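Local coordinates for mevalonate 3-kinase (Thermoplasma acidophilum, PDB 4RKS), which phosphorylates the 3-hydroxyl of (R)-mevalonate with ATP, giving mevalonate 3-phosphate for an alternative isoprenoid pathway of extreme acidophiles, at residues I25-Y30 and S67-Y72; Y80-E85 and S117-I122; S126-A131 and S158-R163. All blocks are in the same frame, centred on the assembly; numbering follows the deposited sequence.

Contact 1 of 3, residues I25-Y30 and S67-Y72; sequences IGSTAY and SETRIY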
ATOM      1  N   ILE A  25      19.074  -3.873 -13.673  1.00 20.34           N
ATOM      2  CA  ILE A  25      19.049  -3.892 -12.215  1.00 25.23           C
ATOM      3  C   ILE A  25      17.707  -4.433 -11.749  1.00 24.06           C
ATOM      4  O   ILE A  25      16.678  -4.166 -12.358  1.00 20.25           O
ATOM      5  CB  ILE A  25      19.307  -2.488 -11.592  1.00 25.08           C
ATOM      6  CG1 ILE A  25      19.467  -2.596 -10.073  1.00 17.64           C
ATOM      7  CG2 ILE A  25      18.200  -1.500 -11.953  1.00 17.98           C
ATOM      8  CD1 ILE A  25      19.972  -1.324  -9.405  1.00 25.28           C
ATOM      9  N   GLY A  26      17.728  -5.222 -10.682  1.00 19.44           N
ATOM     10  CA  GLY A  26      16.512  -5.746 -10.104  1.00 21.03           C
ATOM     11  C   GLY A  26      16.192  -5.134  -8.755  1.00 18.40           C
ATOM     12  O   GLY A  26      17.077  -4.628  -8.058  1.00 19.30           O
ATOM     13  N   SER A  27      14.923  -5.178  -8.379  1.00 18.83           N
ATOM     14  CA  SER A  27      14.502  -4.652  -7.078  1.00 20.36           C
ATOM     15  C   SER A  27      13.273  -5.396  -6.584  1.00 19.80           C
ATOM     16  O   SER A  27      12.678  -6.162  -7.331  1.00 25.28           O
ATOM     17  CB  SER A  27      14.224  -3.153  -7.165  1.00 19.50           C
ATOM     18  OG  SER A  27      13.246  -2.885  -8.153  1.00 23.32           O
ATOM     19  N   THR A  28      12.893  -5.153  -5.329  1.00 16.75           N
ATOM     20  CA  THR A  28      11.776  -5.845  -4.672  1.00 18.85           C
ATOM     21  C   THR A  28      11.060  -4.873  -3.714  1.00 16.58           C
ATOM     22  O   THR A  28      11.715  -4.153  -2.987  1.00 22.78           O
ATOM     23  CB  THR A  28      12.280  -7.091  -3.868  1.00 21.57           C
ATOM     24  OG1 THR A  28      12.888  -8.032  -4.763  1.00 22.31           O
ATOM     25  CG2 THR A  28      11.129  -7.791  -3.086  1.00 15.78           C
ATOM     26  N   ALA A  29       9.730  -4.841  -3.714  1.00 21.60           N
ATOM     27  CA  ALA A  29       9.005  -4.122  -2.654  1.00 19.82           C
ATOM     28  C   ALA A  29       7.812  -4.953  -2.180  1.00 18.75           C
ATOM     29  O   ALA A  29       7.459  -5.970  -2.808  1.00 16.43           O
ATOM     30  CB  ALA A  29       8.558  -2.748  -3.132  1.00 16.77           C
ATOM     31  N   TYR A  30       7.189  -4.515  -1.083  1.00 20.20           N
ATOM     32  CA  TYR A  30       6.094  -5.244  -0.437  1.00 21.76           C
ATOM     33  C   TYR A  30       4.797  -4.453  -0.501  1.00 22.46           C
ATOM     34  O   TYR A  30       4.826  -3.224  -0.436  1.00 23.75           O
ATOM     35  CB  TYR A  30       6.479  -5.569   1.027  1.00 17.57           C
ATOM     36  CG  TYR A  30       7.762  -6.344   1.038  1.00 19.86           C
ATOM     37  CD1 TYR A  30       7.773  -7.682   0.657  1.00 19.63           C
ATOM     38  CD2 TYR A  30       8.971  -5.730   1.333  1.00 18.12           C
ATOM     39  CE1 TYR A  30       8.940  -8.396   0.617  1.00 17.47           C
ATOM     40  CE2 TYR A  30      10.163  -6.437   1.286  1.00 22.90           C
ATOM     41  CZ  TYR A  30      10.131  -7.776   0.925  1.00 27.49           C
ATOM     42  OH  TYR A  30      11.286  -8.503   0.860  1.00 26.52           O
ATOM     43  N   SER A  67       6.524  -7.809  -4.794  1.00 22.09           N
ATOM     44  CA  SER A  67       6.671  -7.484  -6.209  1.00 23.25           C
ATOM     45  C   SER A  67       8.155  -7.396  -6.606  1.00 24.21           C
ATOM     46  O   SER A  67       8.929  -6.671  -5.977  1.00 21.69           O
ATOM     47  CB  SER A  67       5.956  -6.177  -6.530  1.00 25.28           C
ATOM     48  OG  SER A  67       5.939  -5.951  -7.929  1.00 28.78           O
ATOM     49  N   GLU A  68       8.546  -8.145  -7.638  1.00 20.81           N
ATOM     50  CA  GLU A  68       9.927  -8.107  -8.155  1.00 21.18           C
ATOM     51  C   GLU A  68      10.016  -7.423  -9.523  1.00 25.40           C
ATOM     52  O   GLU A  68       9.237  -7.700 -10.437  1.00 26.88           O
ATOM     53  CB  GLU A  68      10.519  -9.504  -8.257  1.00 22.89           C
ATOM     54  CG  GLU A  68      10.599 -10.251  -6.930  1.00 26.16           C
ATOM     55  CD  GLU A  68      11.317 -11.580  -7.072  1.00 33.68           C
ATOM     56  OE1 GLU A  68      11.496 -12.049  -8.224  1.00 32.76           O
ATOM     57  OE2 GLU A  68      11.700 -12.151  -6.031  1.00 35.79           O
ATOM     58  N   THR A  69      11.001  -6.548  -9.648  1.00 24.78           N
ATOM     59  CA  THR A  69      11.133  -5.659 -10.791  1.00 26.96           C
ATOM     60  C   THR A  69      12.483  -5.824 -11.454  1.00 23.75           C
ATOM     61  O   THR A  69      13.482  -6.042 -10.779  1.00 21.60           O
ATOM     62  CB  THR A  69      10.954  -4.195 -10.354  1.00 24.35           C
ATOM     63  OG1 THR A  69       9.570  -3.947 -10.158  1.00 23.19           O
ATOM     64  CG2 THR A  69      11.499  -3.211 -11.398  1.00 26.84           C
ATOM     65  N   ARG A  70      12.504  -5.716 -12.781  1.00 19.13           N
ATOM     66  CA  ARG A  70      13.743  -5.696 -13.551  1.00 18.91           C
ATOM     67  C   ARG A  70      13.672  -4.525 -14.546  1.00 22.11           C
ATOM     68  O   ARG A  70      12.757  -4.446 -15.382  1.00 23.34           O
ATOM     69  CB  ARG A  70      13.945  -7.044 -14.261  1.00 27.52           C
ATOM     70  CG  ARG A  70      15.063  -7.119 -15.296  1.00 37.15           C
ATOM     71  CD  ARG A  70      16.449  -7.191 -14.691  1.00 40.70           C
ATOM     72  NE  ARG A  70      16.531  -8.136 -13.583  1.00 36.87           N
ATOM     73  CZ  ARG A  70      17.609  -8.310 -12.821  1.00 34.05           C
ATOM     74  NH1 ARG A  70      18.728  -7.614 -13.052  1.00 29.41           N
ATOM     75  NH2 ARG A  70      17.570  -9.184 -11.823  1.00 23.67           N
ATOM     76  N   ILE A  71      14.612  -3.597 -14.426  1.00 18.21           N
ATOM     77  CA  ILE A  71      14.732  -2.490 -15.387  1.00 18.61           C
ATOM     78  C   ILE A  71      16.031  -2.670 -16.141  1.00 22.61           C
ATOM     79  O   ILE A  71      17.089  -2.848 -15.533  1.00 24.13           O
ATOM     80  CB  ILE A  71      14.677  -1.124 -14.703  1.00 18.48           C
ATOM     81  CG1 ILE A  71      13.272  -0.893 -14.151  1.00 24.98           C
ATOM     82  CG2 ILE A  71      15.069   0.004 -15.691  1.00 18.94           C
ATOM     83  CD1 ILE A  71      13.175   0.224 -13.139  1.00 23.77           C
ATOM     84  N   TYR A  72      15.953  -2.673 -17.470  1.00 19.45           N
ATOM     85  CA  TYR A  72      17.114  -3.054 -18.264  1.00 19.84           C
ATOM     86  C   TYR A  72      17.217  -2.251 -19.549  1.00 20.46           C
ATOM     87  O   TYR A  72      16.206  -1.832 -20.118  1.00 20.65           O
ATOM     88  CB  TYR A  72      17.070  -4.563 -18.576  1.00 19.87           C
ATOM     89  CG  TYR A  72      15.793  -5.020 -19.270  1.00 30.20           C
ATOM     90  CD1 TYR A  72      14.619  -5.223 -18.550  1.00 25.49           C
ATOM     91  CD2 TYR A  72      15.762  -5.234 -20.638  1.00 30.68           C
ATOM     92  CE1 TYR A  72      13.452  -5.650 -19.180  1.00 26.56           C
ATOM     93  CE2 TYR A  72      14.603  -5.655 -21.280  1.00 28.46           C
ATOM     94  CZ  TYR A  72      13.454  -5.862 -20.541  1.00 29.28           C
ATOM     95  OH  TYR A  72      12.302  -6.276 -21.171  1.00 27.32           O
TER
HETATM   96  O   HOH W   1      20.346  -6.842 -10.295  1.00 18.95           O
HETATM   97  O   HOH W   2      13.160 -10.646  -4.222  1.00 28.00           O
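Segments 25-29 and 67-72 pair as neighbouring antiparallel strands, the axes 4.6 Å apart and the N-to-C directions 158° from each other, within the beta-sheet of the N-terminal domain of this GHMP kinase. Three hydrogen-bonded pairs, Ile-25 with Ile-71, Ser-27 with Thr-69 and Ala-29 with Ser-67, each exchange two backbone bonds. The straightest, at 178°, runs from Ser-67 N to Ala-29 O, 2.9 Å away.

The side chains of these three pairs share one face of the sheet, beneath helix 128-141. Here Ser-27 OG lies 3.4 Å from Thr-69 CB. It sits between its own backbone N and carbonyl carbon (chi1 57°) and bonds onward to the carbonyl of Ser-133, whose hydroxyl meets Thr-69 OG1. The hydroxyls of Ser-27 and Thr-69 are thus both tied to Ser-133 of that helix.

Thr-28, Glu-68 and Arg-70 occupy the other face. Thr-28 and Glu-68 run side by side, and a water joins Thr-28 OG1 (2.7 Å) to Glu-68 OE2 (2.8 Å), a carboxylate oxygen also salt-bridged to Arg-66. Arg-70 bends at chi2 and chi3 to lay its guanidinium over the backbone at Gly-26, which has no side chain to obstruct it. Arg-70 NH1, hydrogen-bonded to Ser-24 OG, comes 3.5 Å from Gly-26 N, and a second water accepts from both nitrogens.

Contact 2 of 3, residues Y80-E85 and S117-I122; sequences YFNGTE and SQNFGI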
ATOM      1  N   TYR A  80       6.138  -4.933 -19.068  1.00 20.46           N
ATOM      2  CA  TYR A  80       5.553  -6.263 -18.882  1.00 27.29           C
ATOM      3  C   TYR A  80       5.038  -6.452 -17.457  1.00 26.18           C
ATOM      4  O   TYR A  80       5.750  -6.158 -16.499  1.00 24.41           O
ATOM      5  CB  TYR A  80       6.574  -7.375 -19.180  1.00 22.42           C
ATOM      6  CG  TYR A  80       7.060  -7.443 -20.609  1.00 25.33           C
ATOM      7  CD1 TYR A  80       6.282  -8.028 -21.600  1.00 24.02           C
ATOM      8  CD2 TYR A  80       8.310  -6.945 -20.963  1.00 20.99           C
ATOM      9  CE1 TYR A  80       6.728  -8.089 -22.923  1.00 30.28           C
ATOM     10  CE2 TYR A  80       8.762  -6.996 -22.274  1.00 31.19           C
ATOM     11  CZ  TYR A  80       7.965  -7.564 -23.251  1.00 30.42           C
ATOM     12  OH  TYR A  80       8.417  -7.646 -24.547  1.00 38.68           O
ATOM     13  N   PHE A  81       3.820  -6.984 -17.338  1.00 22.23           N
ATOM     14  CA  PHE A  81       3.233  -7.351 -16.051  1.00 22.46           C
ATOM     15  C   PHE A  81       2.974  -8.850 -16.000  1.00 26.62           C
ATOM     16  O   PHE A  81       2.102  -9.356 -16.702  1.00 30.22           O
ATOM     17  CB  PHE A  81       1.936  -6.560 -15.816  1.00 23.46           C
ATOM     18  CG  PHE A  81       2.163  -5.081 -15.610  1.00 26.16           C
ATOM     19  CD1 PHE A  81       2.807  -4.619 -14.468  1.00 29.40           C
ATOM     20  CD2 PHE A  81       1.746  -4.161 -16.554  1.00 29.36           C
ATOM     21  CE1 PHE A  81       3.028  -3.249 -14.270  1.00 34.09           C
ATOM     22  CE2 PHE A  81       1.967  -2.794 -16.367  1.00 35.27           C
ATOM     23  CZ  PHE A  81       2.605  -2.342 -15.221  1.00 33.87           C
ATOM     24  N   ASN A  82       3.751  -9.547 -15.175  1.00 36.07           N
ATOM     25  CA  ASN A  82       3.775 -11.009 -15.131  1.00 39.67           C
ATOM     26  C   ASN A  82       3.854 -11.655 -16.513  1.00 38.86           C
ATOM     27  O   ASN A  82       3.184 -12.646 -16.786  1.00 33.26           O
ATOM     28  CB  ASN A  82       2.557 -11.541 -14.384  1.00 44.07           C
ATOM     29  CG  ASN A  82       2.715 -11.452 -12.876  1.00 44.49           C
ATOM     30  OD1 ASN A  82       3.431 -10.588 -12.361  1.00 38.31           O
ATOM     31  ND2 ASN A  82       2.049 -12.353 -12.161  1.00 39.19           N
ATOM     32  N   GLY A  83       4.680 -11.091 -17.383  1.00 32.64           N
ATOM     33  CA  GLY A  83       4.895 -11.668 -18.694  1.00 29.88           C
ATOM     34  C   GLY A  83       3.923 -11.160 -19.748  1.00 30.98           C
ATOM     35  O   GLY A  83       4.059 -11.496 -20.921  1.00 36.96           O
ATOM     36  N   THR A  84       2.942 -10.357 -19.344  1.00 23.79           N
ATOM     37  CA  THR A  84       1.976  -9.819 -20.305  1.00 27.22           C
ATOM     38  C   THR A  84       2.325  -8.380 -20.659  1.00 22.08           C
ATOM     39  O   THR A  84       2.389  -7.515 -19.783  1.00 23.74           O
ATOM     40  CB  THR A  84       0.516  -9.887 -19.767  1.00 27.38           C
ATOM     41  OG1 THR A  84       0.181 -11.251 -19.499  1.00 28.27           O
ATOM     42  CG2 THR A  84      -0.468  -9.356 -20.810  1.00 33.22           C
ATOM     43  N   GLU A  85       2.546  -8.118 -21.943  1.00 25.94           N
ATOM     44  CA  GLU A  85       2.963  -6.783 -22.339  1.00 25.13           C
ATOM     45  C   GLU A  85       1.822  -5.789 -22.151  1.00 26.68           C
ATOM     46  O   GLU A  85       0.653  -6.114 -22.314  1.00 26.55           O
ATOM     47  CB  GLU A  85       3.469  -6.758 -23.787  1.00 23.37           C
ATOM     48  CG  GLU A  85       4.071  -5.395 -24.149  1.00 23.42           C
ATOM     49  CD  GLU A  85       4.989  -5.424 -25.363  1.00 34.82           C
ATOM     50  OE1 GLU A  85       4.797  -6.294 -26.231  1.00 28.96           O
ATOM     51  OE2 GLU A  85       5.894  -4.556 -25.443  1.00 29.06           O
ATOM     52  N   SER A 117       7.808  -6.671 -14.510  1.00 26.48           N
ATOM     53  CA  SER A 117       7.249  -6.881 -13.183  1.00 24.67           C
ATOM     54  C   SER A 117       6.797  -8.336 -12.989  1.00 26.79           C
ATOM     55  O   SER A 117       6.144  -8.901 -13.877  1.00 27.75           O
ATOM     56  CB  SER A 117       6.056  -5.939 -12.985  1.00 21.12           C
ATOM     57  OG  SER A 117       5.423  -6.204 -11.751  1.00 31.93           O
ATOM     58  N   GLN A 118       7.151  -8.934 -11.848  1.00 26.97           N
ATOM     59  CA  GLN A 118       6.587 -10.220 -11.421  1.00 21.35           C
ATOM     60  C   GLN A 118       6.050 -10.088  -9.997  1.00 25.65           C
ATOM     61  O   GLN A 118       6.820  -9.875  -9.058  1.00 23.51           O
ATOM     62  CB  GLN A 118       7.628 -11.348 -11.508  1.00 18.34           C
ATOM     63  CG  GLN A 118       8.252 -11.492 -12.920  1.00 44.93           C
ATOM     64  CD  GLN A 118       9.082 -12.760 -13.112  1.00 45.27           C
ATOM     65  OE1 GLN A 118       8.878 -13.760 -12.424  1.00 59.71           O
ATOM     66  NE2 GLN A 118      10.013 -12.725 -14.061  1.00 35.04           N
ATOM     67  N   ASN A 119       4.729 -10.189  -9.856  1.00 27.66           N
ATOM     68  CA  ASN A 119       4.057 -10.160  -8.560  1.00 24.31           C
ATOM     69  C   ASN A 119       3.781 -11.556  -7.994  1.00 29.61           C
ATOM     70  O   ASN A 119       3.391 -12.466  -8.727  1.00 22.62           O
ATOM     71  CB  ASN A 119       2.738  -9.400  -8.668  1.00 27.06           C
ATOM     72  CG  ASN A 119       2.942  -7.924  -8.907  1.00 32.24           C
ATOM     73  OD1 ASN A 119       4.077  -7.462  -9.030  1.00 30.21           O
ATOM     74  ND2 ASN A 119       1.845  -7.174  -8.985  1.00 27.77           N
ATOM     75  N   PHE A 120       3.971 -11.712  -6.687  1.00 27.89           N
ATOM     76  CA  PHE A 120       3.753 -12.999  -6.022  1.00 31.58           C
ATOM     77  C   PHE A 120       2.838 -12.823  -4.826  1.00 29.38           C
ATOM     78  O   PHE A 120       3.153 -12.059  -3.927  1.00 24.70           O
ATOM     79  CB  PHE A 120       5.082 -13.604  -5.566  1.00 24.34           C
ATOM     80  CG  PHE A 120       6.093 -13.737  -6.663  1.00 30.54           C
ATOM     81  CD1 PHE A 120       6.866 -12.650  -7.053  1.00 24.90           C
ATOM     82  CD2 PHE A 120       6.273 -14.951  -7.313  1.00 30.78           C
ATOM     83  CE1 PHE A 120       7.793 -12.766  -8.074  1.00 27.86           C
ATOM     84  CE2 PHE A 120       7.204 -15.072  -8.328  1.00 36.62           C
ATOM     85  CZ  PHE A 120       7.966 -13.972  -8.712  1.00 33.11           C
ATOM     86  N   GLY A 121       1.703 -13.516  -4.809  1.00 27.91           N
ATOM     87  CA  GLY A 121       0.816 -13.456  -3.660  1.00 25.43           C
ATOM     88  C   GLY A 121       0.031 -12.162  -3.657  1.00 40.17           C
ATOM     89  O   GLY A 121      -0.607 -11.817  -2.665  1.00 39.85           O
ATOM     90  N   ILE A 122       0.120 -11.441  -4.773  1.00 49.34           N
ATOM     91  CA  ILE A 122      -0.762 -10.323  -5.097  1.00 50.31           C
ATOM     92  C   ILE A 122      -1.067 -10.373  -6.601  1.00 47.70           C
ATOM     93  O   ILE A 122      -0.339 -11.025  -7.357  1.00 42.88           O
ATOM     94  CB  ILE A 122      -0.149  -8.956  -4.711  1.00 45.48           C
ATOM     95  CG1 ILE A 122       1.270  -8.814  -5.268  1.00 49.08           C
ATOM     96  CG2 ILE A 122      -0.158  -8.765  -3.203  1.00 37.85           C
ATOM     97  CD1 ILE A 122       2.027  -7.607  -4.727  1.00 47.56           C
TER
HETATM   98  O   HOH W   3       6.923  -9.381 -16.379  1.00 29.10           O
HETATM   99  O   HOH W   4       3.073  -7.693 -12.301  1.00 32.36           O
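Asn-82 reaches across to the backbone of Asn-119: Asn-119 N donates to Asn-82 OD1 at 2.8 Å, nearly straight at 169°, in the plane of the side-chain amide and on a lone pair. The same oxygen receives a second bond from a water, which lies 2.8 Å from Ser-117 OG. Backbone bonds flank this grip. Ser-117 N donates to Tyr-80 O (2.9 Å) and Asn-82 N to Ser-117 O (2.8 Å), making Phe-81 and Ser-117 a parallel bridge. Their side chains fall on the same face, where Phe-81 CD1 packs against Ser-117 CB at 3.8 Å. The water held by Asn-82 lies at the edge of the phenyl ring, in its plane.

The next shell is the turn that presents Asn-82. Phe-81 to Thr-84 forms a type I' beta turn, closed by a pair of backbone bonds between its end residues. Asn-82 takes the left-handed helical backbone conformation. A further water links Gly-83 N to Ser-117 O.

Ser-117, Gln-118 and Asn-119 belong to the ATP-binding site. Asn-119 is held at its own amide, OD1 by Ser-67 OG and ND2 by Leu-123 O. Strand 79-81, with 84-86 as its hairpin partner, borders one side of strand 113-120, with strand 66-73 on the other, while Phe-81 touches Ser-124 and Ser-126 in the loop leading to helix 128-141.

Contact 3 of 3, residues S126-A131 and S158-R163; sequences SSDAGA and SESAGR. With MEV ((R)-mevalonate), chain C.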
ATOM      1  N   SER A 126       0.116  -3.317 -11.980  1.00 45.43           N
ATOM      2  CA  SER A 126       0.611  -2.193 -11.181  1.00 39.37           C
ATOM      3  C   SER A 126       0.080  -2.235  -9.754  1.00 42.42           C
ATOM      4  O   SER A 126      -1.047  -2.680  -9.528  1.00 41.10           O
ATOM      5  CB  SER A 126       0.217  -0.868 -11.829  1.00 43.31           C
ATOM      6  OG  SER A 126       1.319  -0.289 -12.491  1.00 48.32           O
ATOM      7  N   SER A 127       0.891  -1.761  -8.804  1.00 45.75           N
ATOM      8  CA  SER A 127       0.509  -1.685  -7.389  1.00 36.39           C
ATOM      9  C   SER A 127       1.422  -0.707  -6.658  1.00 34.17           C
ATOM     10  O   SER A 127       2.373  -0.188  -7.251  1.00 36.81           O
ATOM     11  CB  SER A 127       0.586  -3.065  -6.731  1.00 26.79           C
ATOM     12  OG  SER A 127       1.933  -3.510  -6.642  1.00 30.20           O
ATOM     13  N   ASP A 128       1.147  -0.469  -5.378  1.00 32.11           N
ATOM     14  CA  ASP A 128       2.056   0.310  -4.526  1.00 30.53           C
ATOM     15  C   ASP A 128       3.465  -0.289  -4.511  1.00 23.95           C
ATOM     16  O   ASP A 128       4.450   0.433  -4.657  1.00 24.64           O
ATOM     17  CB  ASP A 128       1.534   0.395  -3.087  1.00 38.80           C
ATOM     18  CG  ASP A 128       0.379   1.378  -2.926  1.00 56.60           C
ATOM     19  OD1 ASP A 128       0.195   2.258  -3.801  1.00 65.50           O
ATOM     20  OD2 ASP A 128      -0.335   1.281  -1.904  1.00 55.98           O
ATOM     21  N   ALA A 129       3.550  -1.603  -4.308  1.00 23.74           N
ATOM     22  CA  ALA A 129       4.823  -2.324  -4.319  1.00 27.33           C
ATOM     23  C   ALA A 129       5.534  -2.200  -5.668  1.00 26.61           C
ATOM     24  O   ALA A 129       6.756  -2.088  -5.725  1.00 30.85           O
ATOM     25  CB  ALA A 129       4.602  -3.816  -3.975  1.00 21.15           C
ATOM     26  N   GLY A 130       4.773  -2.236  -6.752  1.00 30.65           N
ATOM     27  CA  GLY A 130       5.359  -2.107  -8.072  1.00 26.32           C
ATOM     28  C   GLY A 130       5.988  -0.733  -8.220  1.00 26.94           C
ATOM     29  O   GLY A 130       7.128  -0.604  -8.678  1.00 20.93           O
ATOM     30  N   ALA A 131       5.240   0.291  -7.813  1.00 22.12           N
ATOM     31  CA  ALA A 131       5.708   1.666  -7.878  1.00 23.46           C
ATOM     32  C   ALA A 131       6.968   1.858  -7.038  1.00 26.74           C
ATOM     33  O   ALA A 131       7.979   2.346  -7.530  1.00 23.07           O
ATOM     34  CB  ALA A 131       4.617   2.622  -7.411  1.00 27.74           C
ATOM     35  N   SER A 158       1.302   4.731  -8.673  1.00 35.27           N
ATOM     36  CA  SER A 158       0.371   4.368  -7.611  1.00 36.88           C
ATOM     37  C   SER A 158       0.439   5.390  -6.487  1.00 35.76           C
ATOM     38  O   SER A 158       1.516   5.679  -5.981  1.00 37.60           O
ATOM     39  CB  SER A 158       0.675   2.966  -7.075  1.00 39.56           C
ATOM     40  OG  SER A 158      -0.115   2.674  -5.940  1.00 45.84           O
ATOM     41  N   GLU A 159      -0.714   5.915  -6.078  1.00 35.18           N
ATOM     42  CA  GLU A 159      -0.747   7.082  -5.207  1.00 32.20           C
ATOM     43  C   GLU A 159      -0.193   6.817  -3.806  1.00 30.36           C
ATOM     44  O   GLU A 159       0.182   7.761  -3.116  1.00 34.32           O
ATOM     45  CB  GLU A 159      -2.178   7.642  -5.106  1.00 31.34           C
ATOM     46  CG  GLU A 159      -3.213   6.657  -4.576  1.00 35.48           C
ATOM     47  CD  GLU A 159      -3.803   5.753  -5.661  1.00 45.99           C
ATOM     48  OE1 GLU A 159      -3.377   5.853  -6.836  1.00 43.81           O
ATOM     49  OE2 GLU A 159      -4.700   4.936  -5.333  1.00 52.83           O
ATOM     50  N   SER A 160      -0.134   5.550  -3.390  1.00 28.73           N
ATOM     51  CA  SER A 160       0.422   5.195  -2.077  1.00 32.13           C
ATOM     52  C   SER A 160       1.790   4.494  -2.171  1.00 32.57           C
ATOM     53  O   SER A 160       2.120   3.626  -1.352  1.00 30.79           O
ATOM     54  CB  SER A 160      -0.557   4.308  -1.303  1.00 37.66           C
ATOM     55  OG  SER A 160      -1.773   4.990  -1.043  1.00 44.14           O
ATOM     56  N   ALA A 161       2.584   4.883  -3.166  1.00 26.73           N
ATOM     57  CA  ALA A 161       3.902   4.301  -3.381  1.00 19.39           C
ATOM     58  C   ALA A 161       4.806   4.474  -2.155  1.00 19.01           C
ATOM     59  O   ALA A 161       5.642   3.610  -1.857  1.00 21.60           O
ATOM     60  CB  ALA A 161       4.557   4.920  -4.608  1.00 18.53           C
ATOM     61  N   GLY A 162       4.634   5.586  -1.450  1.00 18.48           N
ATOM     62  CA  GLY A 162       5.494   5.913  -0.320  1.00 20.82           C
ATOM     63  C   GLY A 162       5.414   4.926   0.838  1.00 24.87           C
ATOM     64  O   GLY A 162       6.382   4.754   1.580  1.00 16.64           O
ATOM     65  N   ARG A 163       4.255   4.295   1.010  1.00 19.32           N
ATOM     66  CA  ARG A 163       4.076   3.303   2.063  1.00 17.98           C
ATOM     67  C   ARG A 163       5.073   2.174   1.854  1.00 20.60           C
ATOM     68  O   ARG A 163       5.723   1.707   2.782  1.00 19.64           O
ATOM     69  CB  ARG A 163       2.647   2.743   2.058  1.00 17.00           C
ATOM     70  CG  ARG A 163       1.552   3.682   2.512  1.00 18.05           C
ATOM     71  CD  ARG A 163       0.171   3.054   2.188  1.00 23.01           C
ATOM     72  NE  ARG A 163      -0.947   3.879   2.631  1.00 25.47           N
ATOM     73  CZ  ARG A 163      -2.232   3.571   2.450  1.00 27.04           C
ATOM     74  NH1 ARG A 163      -2.577   2.454   1.821  1.00 29.36           N
ATOM     75  NH2 ARG A 163      -3.178   4.387   2.898  1.00 28.06           N
TER
HETATM   76  C8  MEV C 401      -5.344   3.796  -1.487  1.00 46.73           C
HETATM   77  O8  MEV C 401      -5.001   4.464  -2.686  1.00 54.93           O
HETATM   78  C2  MEV C 401      -6.830   3.515  -1.519  1.00 31.79           C
HETATM   79  C3  MEV C 401      -7.373   2.518  -0.509  1.00 31.76           C
HETATM   80  O7  MEV C 401      -6.634   1.325  -0.473  1.00 36.31           O
HETATM   81  C4  MEV C 401      -7.395   3.115   0.889  1.00 31.33           C
HETATM   82  C5  MEV C 401      -6.068   3.004   1.617  1.00 28.97           C
HETATM   83  O3  MEV C 401      -5.415   1.917   1.645  1.00 27.62           O
HETATM   84  O4  MEV C 401      -5.597   4.019   2.182  1.00 31.08           O
HETATM   85  C6  MEV C 401      -8.786   2.193  -0.940  1.00 31.12           C
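Ala-131 sets its methyl against that of Ala-161, CB to CB 3.6 Å, and Ala-131 CB also meets Ser-158 CB at 4.0 Å. These small side chains let the start of helix 128-141 sit closely against the turn that enters helix 161-166. That turn, Ser-158 to Ala-161, is a type I beta turn closed by the backbone bond from Ala-161 N to Ser-158 O.

Asp-128 extends over the turn toward Ser-160, but the placement of its carboxylate is uncertain. Its OD1 is modelled implausibly close to Ser-158 OG, and the weak bond it accepts from Ser-160 N is correspondingly doubtful. Asp-128 OD2 lies 4.5 Å from Arg-163 NH1, off to one side of the flat group, so the two interact through charge at most.

Arg-163, in the first turn of helix 161-166, binds the substrate. Extended from CG to NE, it turns its guanidinium edge-on to the mevalonate carboxylate, Arg-163 NH1 donating to O3 at 2.9 Å (173°) and Arg-163 NH2 to O4 at a short 2.5 Å (164°). Ser-160 OG lies over the centre of one guanidinium face. Glu-159, in the beta turn, bends at chi2 to place Glu-159 OE2 2.7 Å from mevalonate O8. This OE2 is hydrogen-bonded to His-211, and Arg-47 is salt-bridged to OE1.

On the other segment, ATP-binding Ser-127 is the N-cap of helix 128-141, Ser-127 OG accepting from Gly-130 N at 3.1 Å. The glycine- and serine-rich loop before this helix is consistent with the phosphate-binding motif of GHMP kinases. The contact thus joins that helix start to the N-terminus of helix 161-166, with Val-157 packed beside both Ser-126 and Ala-131.

How the contacts relate
Contacts 2 and 3 hold ATP-binding residues, and contact 1 lies beside them, Ser-67 OG being 2.6 Å from Asn-119 OD1, probably a hydrogen bond. Contacts 1 and 2, centres about 11 Å apart, share a sheet in which strands 66-73 and 113-120 are neighbours. Glu-68 O and Gln-118 N, 2.8 Å apart, probably form one of the bonds between them. The centre of contact 3 is about 13 Å from that of contact 1 and 14 Å from that of contact 2. Its helix 128-141 packs on contact 1, Ala-29 CB touching Ala-129 O at 3.2 Å. Its preceding loop meets contact 2, with Phe-81 CZ 3.6 Å from Ser-126 OG. Contact 3 also links the ATP-binding loop to the bound mevalonate.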